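Uncharacterized protein (Streptococcus mutans, PDB 4R0J) probably acts as a Cas5 endonuclease of a type I-C CRISPR system, binding and cutting precursor CRISPR RNA. Local coordinates at residues A[177-182]-A[187-192]; A[10-15]-A[156-161]; A[53-58]-A[112-117]. One frame throughout, in Å; residues are numbered along the deposited sequence.

Contact 1 of 3, residues A[177-182]-A[187-192]; sequences HSFAYP and TPLKSY. With SO4 (sulfate ion), chain B.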
loop_
_atom_site.group_PDB
_atom_site.type_symbol
_atom_site.label_atom_id
_atom_site.label_comp_id
_atom_site.label_asym_id
_atom_site.label_seq_id
_atom_site.Cartn_x
_atom_site.Cartn_y
_atom_site.Cartn_z
ATOM N N HIS A 177 -6.935 -6.749 -5.326
ATOM C CA HIS A 177 -6.534 -6.663 -3.926
ATOM C C HIS A 177 -5.168 -7.323 -3.723
ATOM O O HIS A 177 -4.188 -6.666 -3.356
ATOM C CB HIS A 177 -7.602 -7.365 -3.088
ATOM C CG HIS A 177 -7.424 -7.252 -1.605
ATOM N ND1 HIS A 177 -6.624 -8.109 -0.879
ATOM C CD2 HIS A 177 -8.022 -6.440 -0.697
ATOM C CE1 HIS A 177 -6.706 -7.805 0.406
ATOM N NE2 HIS A 177 -7.553 -6.800 0.543
ATOM N N SER A 178 -5.089 -8.622 -3.991
ATOM C CA SER A 178 -3.850 -9.361 -3.753
ATOM C C SER A 178 -3.980 -10.794 -4.241
ATOM O O SER A 178 -5.078 -11.253 -4.545
ATOM C CB SER A 178 -3.535 -9.384 -2.260
ATOM O OG SER A 178 -4.629 -9.936 -1.536
ATOM N N PHE A 179 -2.849 -11.496 -4.312
ATOM C CA PHE A 179 -2.847 -12.907 -4.675
ATOM C C PHE A 179 -2.905 -13.746 -3.407
ATOM O O PHE A 179 -2.425 -13.315 -2.353
ATOM C CB PHE A 179 -1.556 -13.263 -5.419
ATOM C CG PHE A 179 -1.472 -12.722 -6.823
ATOM C CD1 PHE A 179 -2.401 -13.083 -7.782
ATOM C CD2 PHE A 179 -0.424 -11.885 -7.194
ATOM C CE1 PHE A 179 -2.306 -12.603 -9.077
ATOM C CE2 PHE A 179 -0.323 -11.403 -8.489
ATOM C CZ PHE A 179 -1.263 -11.763 -9.432
ATOM N N ALA A 180 -3.434 -14.965 -3.519
ATOM C CA ALA A 180 -3.455 -15.888 -2.391
ATOM C C ALA A 180 -2.042 -16.201 -1.895
ATOM O O ALA A 180 -1.102 -16.281 -2.690
ATOM C CB ALA A 180 -4.177 -17.172 -2.773
ATOM N N TYR A 181 -1.900 -16.396 -0.584
ATOM C CA TYR A 181 -0.598 -16.706 0.018
ATOM C C TYR A 181 -0.764 -17.283 1.420
ATOM O O TYR A 181 -1.563 -16.771 2.207
ATOM C CB TYR A 181 0.264 -15.440 0.101
ATOM C CG TYR A 181 -0.159 -14.475 1.196
ATOM C CD1 TYR A 181 -1.339 -13.742 1.091
ATOM C CD2 TYR A 181 0.617 -14.305 2.339
ATOM C CE1 TYR A 181 -1.730 -12.862 2.090
ATOM C CE2 TYR A 181 0.235 -13.427 3.343
ATOM C CZ TYR A 181 -0.939 -12.710 3.214
ATOM O OH TYR A 181 -1.321 -11.838 4.212
ATOM N N PRO A 182 -0.011 -18.352 1.745
ATOM C CA PRO A 182 0.878 -19.116 0.870
ATOM C C PRO A 182 0.330 -20.521 0.634
ATOM O O PRO A 182 0.607 -21.118 -0.406
ATOM C CB PRO A 182 2.155 -19.211 1.707
ATOM C CG PRO A 182 1.663 -19.155 3.165
ATOM C CD PRO A 182 0.201 -18.740 3.147
ATOM N N THR A 187 -0.793 -25.331 -5.586
ATOM C CA THR A 187 -2.132 -25.056 -6.100
ATOM C C THR A 187 -2.098 -23.857 -7.051
ATOM O O THR A 187 -1.147 -23.076 -7.027
ATOM C CB THR A 187 -3.109 -24.778 -4.937
ATOM O OG1 THR A 187 -4.459 -25.006 -5.359
ATOM C CG2 THR A 187 -2.958 -23.347 -4.437
ATOM N N PRO A 188 -3.131 -23.710 -7.904
ATOM C CA PRO A 188 -3.161 -22.586 -8.850
ATOM C C PRO A 188 -3.240 -21.227 -8.143
ATOM O O PRO A 188 -3.873 -21.108 -7.092
ATOM C CB PRO A 188 -4.441 -22.838 -9.658
ATOM C CG PRO A 188 -4.750 -24.277 -9.471
ATOM C CD PRO A 188 -4.267 -24.628 -8.101
ATOM N N LEU A 189 -2.598 -20.218 -8.721
ATOM C CA LEU A 189 -2.566 -18.888 -8.131
ATOM C C LEU A 189 -3.976 -18.269 -8.136
ATOM O O LEU A 189 -4.609 -18.185 -9.186
ATOM C CB LEU A 189 -1.588 -18.003 -8.911
ATOM C CG LEU A 189 -1.280 -16.590 -8.409
ATOM C CD1 LEU A 189 -0.715 -16.616 -6.998
ATOM C CD2 LEU A 189 -0.318 -15.876 -9.353
ATOM N N LYS A 190 -4.459 -17.847 -6.968
ATOM C CA LYS A 190 -5.769 -17.185 -6.868
ATOM C C LYS A 190 -5.592 -15.695 -6.706
ATOM O O LYS A 190 -4.698 -15.246 -5.996
ATOM C CB LYS A 190 -6.572 -17.681 -5.662
ATOM C CG LYS A 190 -7.245 -19.030 -5.827
ATOM C CD LYS A 190 -8.197 -19.275 -4.664
ATOM C CE LYS A 190 -8.762 -20.685 -4.690
ATOM N NZ LYS A 190 -9.693 -20.918 -3.550
ATOM N N SER A 191 -6.473 -14.930 -7.340
ATOM C CA SER A 191 -6.453 -13.489 -7.213
ATOM C C SER A 191 -7.713 -13.029 -6.495
ATOM O O SER A 191 -8.796 -13.604 -6.672
ATOM C CB SER A 191 -6.352 -12.822 -8.587
ATOM O OG SER A 191 -7.359 -13.295 -9.468
ATOM N N TYR A 192 -7.553 -12.012 -5.664
ATOM C CA TYR A 192 -8.666 -11.428 -4.935
ATOM C C TYR A 192 -8.910 -10.016 -5.430
ATOM O O TYR A 192 -7.961 -9.279 -5.705
ATOM C CB TYR A 192 -8.370 -11.412 -3.439
ATOM C CG TYR A 192 -8.374 -12.787 -2.831
ATOM C CD1 TYR A 192 -9.548 -13.347 -2.342
ATOM C CD2 TYR A 192 -7.212 -13.549 -2.780
ATOM C CE1 TYR A 192 -9.557 -14.621 -1.797
ATOM C CE2 TYR A 192 -7.214 -14.817 -2.236
ATOM C CZ TYR A 192 -8.388 -15.351 -1.747
ATOM O OH TYR A 192 -8.389 -16.619 -1.207
HETATM S S SO4 B . -4.889 -10.417 4.758
HETATM O O1 SO4 B . -5.556 -11.665 5.118
HETATM O O2 SO4 B . -5.762 -9.644 3.876
HETATM O O3 SO4 B . -4.616 -9.644 5.967
HETATM O O4 SO4 B . -3.626 -10.713 4.079
#
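A classic beta bulge marks this hairpin: His177 and Ser178 both face Tyr192 across the antiparallel strands 169-179 and 191-199. His177 N donates to Tyr192 O at 2.8 Å. The second bulge amide, Ser178 N, reaches the same oxygen in a weak bond. In return Tyr192 N binds Ser178 O at 2.8 Å. One more bond, Ala180 N to Lys190 O at 2.8 Å, carries the pairing past the end of the strand.

Phe179 and Ser191 form a non-hydrogen-bonded pair on one face. Leu189 comes over a face of the Phe179 ring in a CH-pi contact, its CD2 4.0 Å from the centroid. The leucine CG lies anti to its own backbone N (chi1 -175°), which brings the branch back over the phenyl. On the other face the Tyr192 ring turns an edge to the opposing backbone, with its CE2 3.9 Å from Ala180 CB.

His177 ND1 and Ser178 OG share a hydrogen bond of 2.8 Å, at the imidazole edge. NE2 of the same ring bonds to Lys206 O. Tyr181 OH donates to sulfate O4 at 2.6 Å, and Arg41 and Gln208 N also hold this ion, probably from the crystallisation liquor. These donors make a site for an anion; in an RNA-binding family a phosphate might sit here, though no RNA is present.

Contact 2 of 3, residues A[10-15]-A[156-161]; sequences NFYARI and EEYETI
Tyr12 and Tyr158 join helix 155-160 to strand 11-17 of the antiparallel sheet in this Cas5-family protein of the RAMP clan. The CB of Tyr12 points toward the helix. The two side chains cross at about a right angle. Their rings meet obliquely, with planes 45° apart and centroids 5.1 Å apart. This is the tight part: Tyr12 CD2 lies 3.4 Å from Tyr158 CG, and Tyr12 CE2 is 3.7 Å from Tyr158 CD2. Tyr158 CG sits anti to the backbone N (chi1 179°), which carries the ring from the helix toward strand 11-17. Both tyrosines are buried. The Tyr158 hydroxyl bonds to Glu63, and Lys65 makes a cation-pi contact with the ring.

The other part is looser and partly exposed. Ile161, the first residue past the helix, meets Arg14 through a single methyl. The arginine chain is bent near its end, and its NH2 forms a salt bridge with Asp151 of the neighbouring strand. That bridge helps fix the guanidinium. Glu157 is of opposite charge, but its OE2 stays 5.5 Å from Arg14 NH1. The Ile161 contact is made by CD1, 3.8 Å from Arg14 NH1.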
loop_
_atom_site.group_PDB
_atom_site.type_symbol
_atom_site.label_atom_id
_atom_site.label_comp_id
_atom_site.label_asym_id
_atom_site.label_seq_id
_atom_site.Cartn_x
_atom_site.Cartn_y
_atom_site.Cartn_z
ATOM N N ASN A 10 0.555 1.810 15.435
ATOM C CA ASN A 10 0.248 2.248 14.086
ATOM C C ASN A 10 1.418 3.103 13.626
ATOM O O ASN A 10 1.945 3.915 14.400
ATOM C CB ASN A 10 -1.039 3.078 14.054
ATOM C CG ASN A 10 -2.288 2.221 14.096
ATOM O OD1 ASN A 10 -2.379 1.201 13.412
ATOM N ND2 ASN A 10 -3.265 2.638 14.899
ATOM N N PHE A 11 1.823 2.916 12.379
ATOM C CA PHE A 11 2.838 3.745 11.762
ATOM C C PHE A 11 2.191 4.541 10.654
ATOM O O PHE A 11 1.216 4.091 10.041
ATOM C CB PHE A 11 3.943 2.880 11.160
ATOM C CG PHE A 11 4.790 2.195 12.186
ATOM C CD1 PHE A 11 5.826 2.870 12.807
ATOM C CD2 PHE A 11 4.549 0.876 12.536
ATOM C CE1 PHE A 11 6.618 2.235 13.762
ATOM C CE2 PHE A 11 5.339 0.236 13.483
ATOM C CZ PHE A 11 6.369 0.920 14.102
ATOM N N TYR A 12 2.755 5.710 10.382
ATOM C CA TYR A 12 2.235 6.568 9.327
ATOM C C TYR A 12 3.351 7.034 8.407
ATOM O O TYR A 12 4.355 7.589 8.861
ATOM C CB TYR A 12 1.520 7.777 9.933
ATOM C CG TYR A 12 0.452 7.406 10.940
ATOM C CD1 TYR A 12 0.777 7.186 12.269
ATOM C CD2 TYR A 12 -0.878 7.263 10.558
ATOM C CE1 TYR A 12 -0.184 6.840 13.193
ATOM C CE2 TYR A 12 -1.854 6.917 11.484
ATOM C CZ TYR A 12 -1.497 6.701 12.795
ATOM O OH TYR A 12 -2.434 6.351 13.730
ATOM N N ALA A 13 3.145 6.835 7.113
ATOM C CA ALA A 13 4.124 7.206 6.103
ATOM C C ALA A 13 3.480 8.051 5.022
ATOM O O ALA A 13 2.341 7.811 4.623
ATOM C CB ALA A 13 4.735 5.966 5.486
ATOM N N ARG A 14 4.221 9.047 4.558
ATOM C CA ARG A 14 3.826 9.806 3.380
ATOM C C ARG A 14 4.670 9.360 2.180
ATOM O O ARG A 14 5.897 9.304 2.257
ATOM C CB ARG A 14 3.966 11.306 3.638
ATOM C CG ARG A 14 3.748 12.152 2.402
ATOM C CD ARG A 14 3.700 13.623 2.733
ATOM N NE ARG A 14 4.857 14.043 3.509
ATOM C CZ ARG A 14 4.860 15.087 4.332
ATOM N NH1 ARG A 14 3.760 15.819 4.488
ATOM N NH2 ARG A 14 5.962 15.400 5.004
ATOM N N ILE A 15 3.998 9.028 1.079
ATOM C CA ILE A 15 4.656 8.565 -0.145
ATOM C C ILE A 15 4.352 9.546 -1.255
ATOM O O ILE A 15 3.182 9.847 -1.506
ATOM C CB ILE A 15 4.069 7.201 -0.609
ATOM C CG1 ILE A 15 3.864 6.239 0.571
ATOM C CG2 ILE A 15 4.904 6.615 -1.738
ATOM C CD1 ILE A 15 5.109 5.906 1.314
ATOM N N GLU A 156 -1.192 12.890 13.995
ATOM C CA GLU A 156 -1.827 14.199 13.892
ATOM C C GLU A 156 -1.786 14.674 12.449
ATOM O O GLU A 156 -2.783 15.146 11.908
ATOM C CB GLU A 156 -1.114 15.200 14.810
ATOM C CG GLU A 156 -1.292 16.665 14.429
ATOM C CD GLU A 156 -2.520 17.291 15.054
ATOM O OE1 GLU A 156 -3.641 16.810 14.781
ATOM O OE2 GLU A 156 -2.360 18.265 15.824
ATOM N N GLU A 157 -0.627 14.527 11.816
ATOM C CA GLU A 157 -0.489 14.893 10.407
ATOM C C GLU A 157 -1.338 14.002 9.505
ATOM O O GLU A 157 -2.035 14.486 8.619
ATOM C CB GLU A 157 0.981 14.874 9.983
ATOM C CG GLU A 157 1.747 16.103 10.453
ATOM C CD GLU A 157 3.245 16.002 10.235
ATOM O OE1 GLU A 157 3.811 14.910 10.449
ATOM O OE2 GLU A 157 3.859 17.022 9.856
ATOM N N TYR A 158 -1.285 12.696 9.729
ATOM C CA TYR A 158 -2.121 11.784 8.961
ATOM C C TYR A 158 -3.591 12.218 8.990
ATOM O O TYR A 158 -4.293 12.135 7.982
ATOM C CB TYR A 158 -1.987 10.365 9.502
ATOM C CG TYR A 158 -2.850 9.368 8.767
ATOM C CD1 TYR A 158 -2.446 8.850 7.542
ATOM C CD2 TYR A 158 -4.069 8.946 9.297
ATOM C CE1 TYR A 158 -3.229 7.937 6.863
ATOM C CE2 TYR A 158 -4.857 8.028 8.623
ATOM C CZ TYR A 158 -4.427 7.530 7.403
ATOM O OH TYR A 158 -5.194 6.616 6.718
ATOM N N GLU A 159 -4.042 12.686 10.150
ATOM C CA GLU A 159 -5.436 13.092 10.335
ATOM C C GLU A 159 -5.764 14.483 9.786
ATOM O O GLU A 159 -6.920 14.764 9.476
ATOM C CB GLU A 159 -5.824 13.015 11.819
ATOM C CG GLU A 159 -5.889 11.596 12.367
ATOM C CD GLU A 159 -5.973 11.547 13.879
ATOM O OE1 GLU A 159 -5.942 12.623 14.517
ATOM O OE2 GLU A 159 -6.065 10.428 14.431
ATOM N N THR A 160 -4.763 15.353 9.658
ATOM C CA THR A 160 -5.039 16.758 9.328
ATOM C C THR A 160 -4.622 17.228 7.923
ATOM O O THR A 160 -5.163 18.206 7.414
ATOM C CB THR A 160 -4.447 17.719 10.379
ATOM O OG1 THR A 160 -3.018 17.696 10.308
ATOM C CG2 THR A 160 -4.899 17.322 11.778
ATOM N N ILE A 161 -3.658 16.556 7.304
ATOM C CA ILE A 161 -3.246 16.930 5.951
ATOM C C ILE A 161 -4.454 16.900 5.009
ATOM O O ILE A 161 -5.127 15.875 4.890
ATOM C CB ILE A 161 -2.137 15.995 5.419
ATOM C CG1 ILE A 161 -0.820 16.283 6.152
ATOM C CG2 ILE A 161 -1.960 16.193 3.919
ATOM C CD1 ILE A 161 0.301 15.267 5.849
#

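Contact 3 of 3, residues A[53-58]-A[112-117]; sequences HKPTFT and EDLIQD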
loop_
_atom_site.group_PDB
_atom_site.type_symbol
_atom_site.label_atom_id
_atom_site.label_comp_id
_atom_site.label_asym_id
_atom_site.label_seq_id
_atom_site.Cartn_x
_atom_site.Cartn_y
_atom_site.Cartn_z
ATOM N N HIS A 53 11.036 -4.927 5.845
ATOM C CA HIS A 53 10.335 -6.180 6.047
ATOM C C HIS A 53 11.304 -7.292 6.413
ATOM O O HIS A 53 12.437 -7.322 5.938
ATOM C CB HIS A 53 9.511 -6.591 4.824
ATOM C CG HIS A 53 8.648 -7.790 5.075
ATOM N ND1 HIS A 53 8.658 -8.906 4.264
ATOM C CD2 HIS A 53 7.775 -8.062 6.079
ATOM C CE1 HIS A 53 7.810 -9.801 4.740
ATOM N NE2 HIS A 53 7.259 -9.311 5.840
ATOM N N LYS A 54 10.849 -8.170 7.295
ATOM C CA LYS A 54 11.549 -9.418 7.621
ATOM C C LYS A 54 10.438 -10.447 7.718
ATOM O O LYS A 54 9.334 -10.113 8.150
ATOM C CB LYS A 54 12.260 -9.307 8.964
ATOM C CG LYS A 54 13.429 -8.334 8.999
ATOM C CD LYS A 54 14.559 -8.786 8.080
ATOM C CE LYS A 54 15.836 -8.006 8.361
ATOM N NZ LYS A 54 16.980 -8.495 7.540
ATOM N N PRO A 55 10.708 -11.695 7.321
ATOM C CA PRO A 55 9.630 -12.695 7.341
ATOM C C PRO A 55 9.140 -13.019 8.761
ATOM O O PRO A 55 8.121 -13.698 8.933
ATOM C CB PRO A 55 10.279 -13.929 6.700
ATOM C CG PRO A 55 11.758 -13.694 6.805
ATOM C CD PRO A 55 11.939 -12.210 6.702
ATOM N N THR A 56 9.845 -12.516 9.765
ATOM C CA THR A 56 9.406 -12.680 11.154
ATOM C C THR A 56 8.017 -12.076 11.327
ATOM O O THR A 56 7.191 -12.595 12.085
ATOM C CB THR A 56 10.357 -11.977 12.136
ATOM O OG1 THR A 56 11.693 -12.470 11.939
ATOM C CG2 THR A 56 9.932 -12.239 13.596
ATOM N N PHE A 57 7.778 -10.975 10.617
ATOM C CA PHE A 57 6.536 -10.215 10.760
ATOM C C PHE A 57 5.849 -9.966 9.429
ATOM O O PHE A 57 6.429 -10.177 8.361
ATOM C CB PHE A 57 6.771 -8.906 11.541
ATOM C CG PHE A 57 7.683 -7.923 10.853
ATOM C CD1 PHE A 57 7.182 -7.049 9.890
ATOM C CD2 PHE A 57 9.024 -7.834 11.193
ATOM C CE1 PHE A 57 8.009 -6.133 9.261
ATOM C CE2 PHE A 57 9.859 -6.912 10.567
ATOM C CZ PHE A 57 9.349 -6.061 9.598
ATOM N N THR A 58 4.593 -9.546 9.509
ATOM C CA THR A 58 3.785 -9.247 8.352
ATOM C C THR A 58 3.276 -7.816 8.475
ATOM O O THR A 58 2.616 -7.467 9.458
ATOM C CB THR A 58 2.579 -10.199 8.261
ATOM O OG1 THR A 58 3.045 -11.553 8.137
ATOM C CG2 THR A 58 1.695 -9.834 7.055
ATOM N N GLU A 112 6.584 -19.707 12.259
ATOM C CA GLU A 112 6.832 -19.986 13.666
ATOM C C GLU A 112 8.285 -20.377 13.914
ATOM O O GLU A 112 8.761 -20.309 15.043
ATOM C CB GLU A 112 5.876 -21.055 14.203
ATOM C CG GLU A 112 4.457 -20.544 14.419
ATOM C CD GLU A 112 3.696 -21.339 15.468
ATOM O OE1 GLU A 112 4.254 -22.326 15.998
ATOM O OE2 GLU A 112 2.541 -20.969 15.767
ATOM N N ASP A 113 8.995 -20.773 12.856
ATOM C CA ASP A 113 10.409 -21.103 12.993
ATOM C C ASP A 113 11.256 -19.867 13.315
ATOM O O ASP A 113 12.415 -19.996 13.728
ATOM C CB ASP A 113 10.943 -21.862 11.762
ATOM C CG ASP A 113 10.786 -21.082 10.457
ATOM O OD1 ASP A 113 9.836 -20.283 10.322
ATOM O OD2 ASP A 113 11.612 -21.296 9.540
ATOM N N LEU A 114 10.660 -18.687 13.156
ATOM C CA LEU A 114 11.309 -17.409 13.464
ATOM C C LEU A 114 10.814 -16.817 14.787
ATOM O O LEU A 114 10.976 -15.623 15.048
ATOM C CB LEU A 114 11.064 -16.398 12.334
ATOM C CG LEU A 114 11.692 -16.739 10.975
ATOM C CD1 LEU A 114 11.336 -15.661 9.939
ATOM C CD2 LEU A 114 13.196 -16.916 11.098
ATOM N N ILE A 115 10.225 -17.661 15.624
ATOM C CA ILE A 115 9.604 -17.187 16.865
ATOM C C ILE A 115 10.627 -16.484 17.772
ATOM O O ILE A 115 10.281 -15.543 18.503
ATOM C CB ILE A 115 8.901 -18.352 17.601
ATOM C CG1 ILE A 115 7.999 -17.842 18.738
ATOM C CG2 ILE A 115 9.919 -19.393 18.085
ATOM C CD1 ILE A 115 7.147 -18.935 19.333
ATOM N N GLN A 116 11.883 -16.933 17.701
ATOM C CA GLN A 116 12.963 -16.347 18.496
ATOM C C GLN A 116 13.265 -14.888 18.119
ATOM O O GLN A 116 13.895 -14.161 18.890
ATOM C CB GLN A 116 14.240 -17.206 18.402
ATOM C CG GLN A 116 14.855 -17.255 17.018
ATOM C CD GLN A 116 14.085 -18.142 16.054
ATOM O OE1 GLN A 116 13.288 -18.984 16.467
ATOM N NE2 GLN A 116 14.327 -17.960 14.762
ATOM N N ASP A 117 12.807 -14.456 16.945
ATOM C CA ASP A 117 13.043 -13.085 16.492
ATOM C C ASP A 117 11.834 -12.171 16.731
ATOM O O ASP A 117 11.810 -11.023 16.280
ATOM C CB ASP A 117 13.427 -13.063 15.005
ATOM C CG ASP A 117 13.970 -11.714 14.561
ATOM O OD1 ASP A 117 14.894 -11.201 15.232
ATOM O OD2 ASP A 117 13.480 -11.171 13.537
#
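The polar part of this contact is one short bond: Thr56 OG1 donates to Asp117 OD2 at 2.7 Å. The carboxylate receives it on the anti lone pair of OD2, the one away from OD1. Asp117 CG is anti to its backbone N (chi1 -168°), which extends the acid out to the threonine. Lys122 forms a salt bridge with OD1.

Van der Waals contacts lie beside the bond. Thr56 CG2 rests 3.5 Å from Asp117 O, whose own hydrogen bond comes from His123. Leu114 CD1 settles against the peptide between Pro55 and Thr56, 3.5 Å from Thr56 N. The same methyl touches the proline ring at Pro55 CG, 3.7 Å away, and the two side chains cross obliquely.

Local backbone bonds shape both partners. Phe57 N binds Lys54 O at 3.0 Å and closes the turn that leads into strand 57-66. Asp117 N binds Leu114 O at 2.9 Å, which helps set Leu114 and Asp117 on the side facing Thr56. The contact thus ties this turn to the 3-10 segment ahead of helix 120-132. With a hydroxyl and a lysine both at its carboxylate, Asp117 is probably kept ionised.

In the fold
From the N terminus, strand 11-17 comes first and supplies one half of contact 2. Its partner, helix 155-160, follows some 140 residues later, so contact 2 closes a long loop. Contact 3 is nested inside that loop: it joins the start of strand 57-66 to the 3-10 segment before helix 120-132. Contact 1 comes last, in series with both, and closes the short hairpin of strands 169-179 and 191-199. None of the loops cross. All three contacts reach the same large antiparallel sheet. Contacts 1 and 2 lie on opposite sides of the chain's centre, their centres 30 Å apart. Contacts 1 and 3 come within about 5 Å at their nearest atoms without touching.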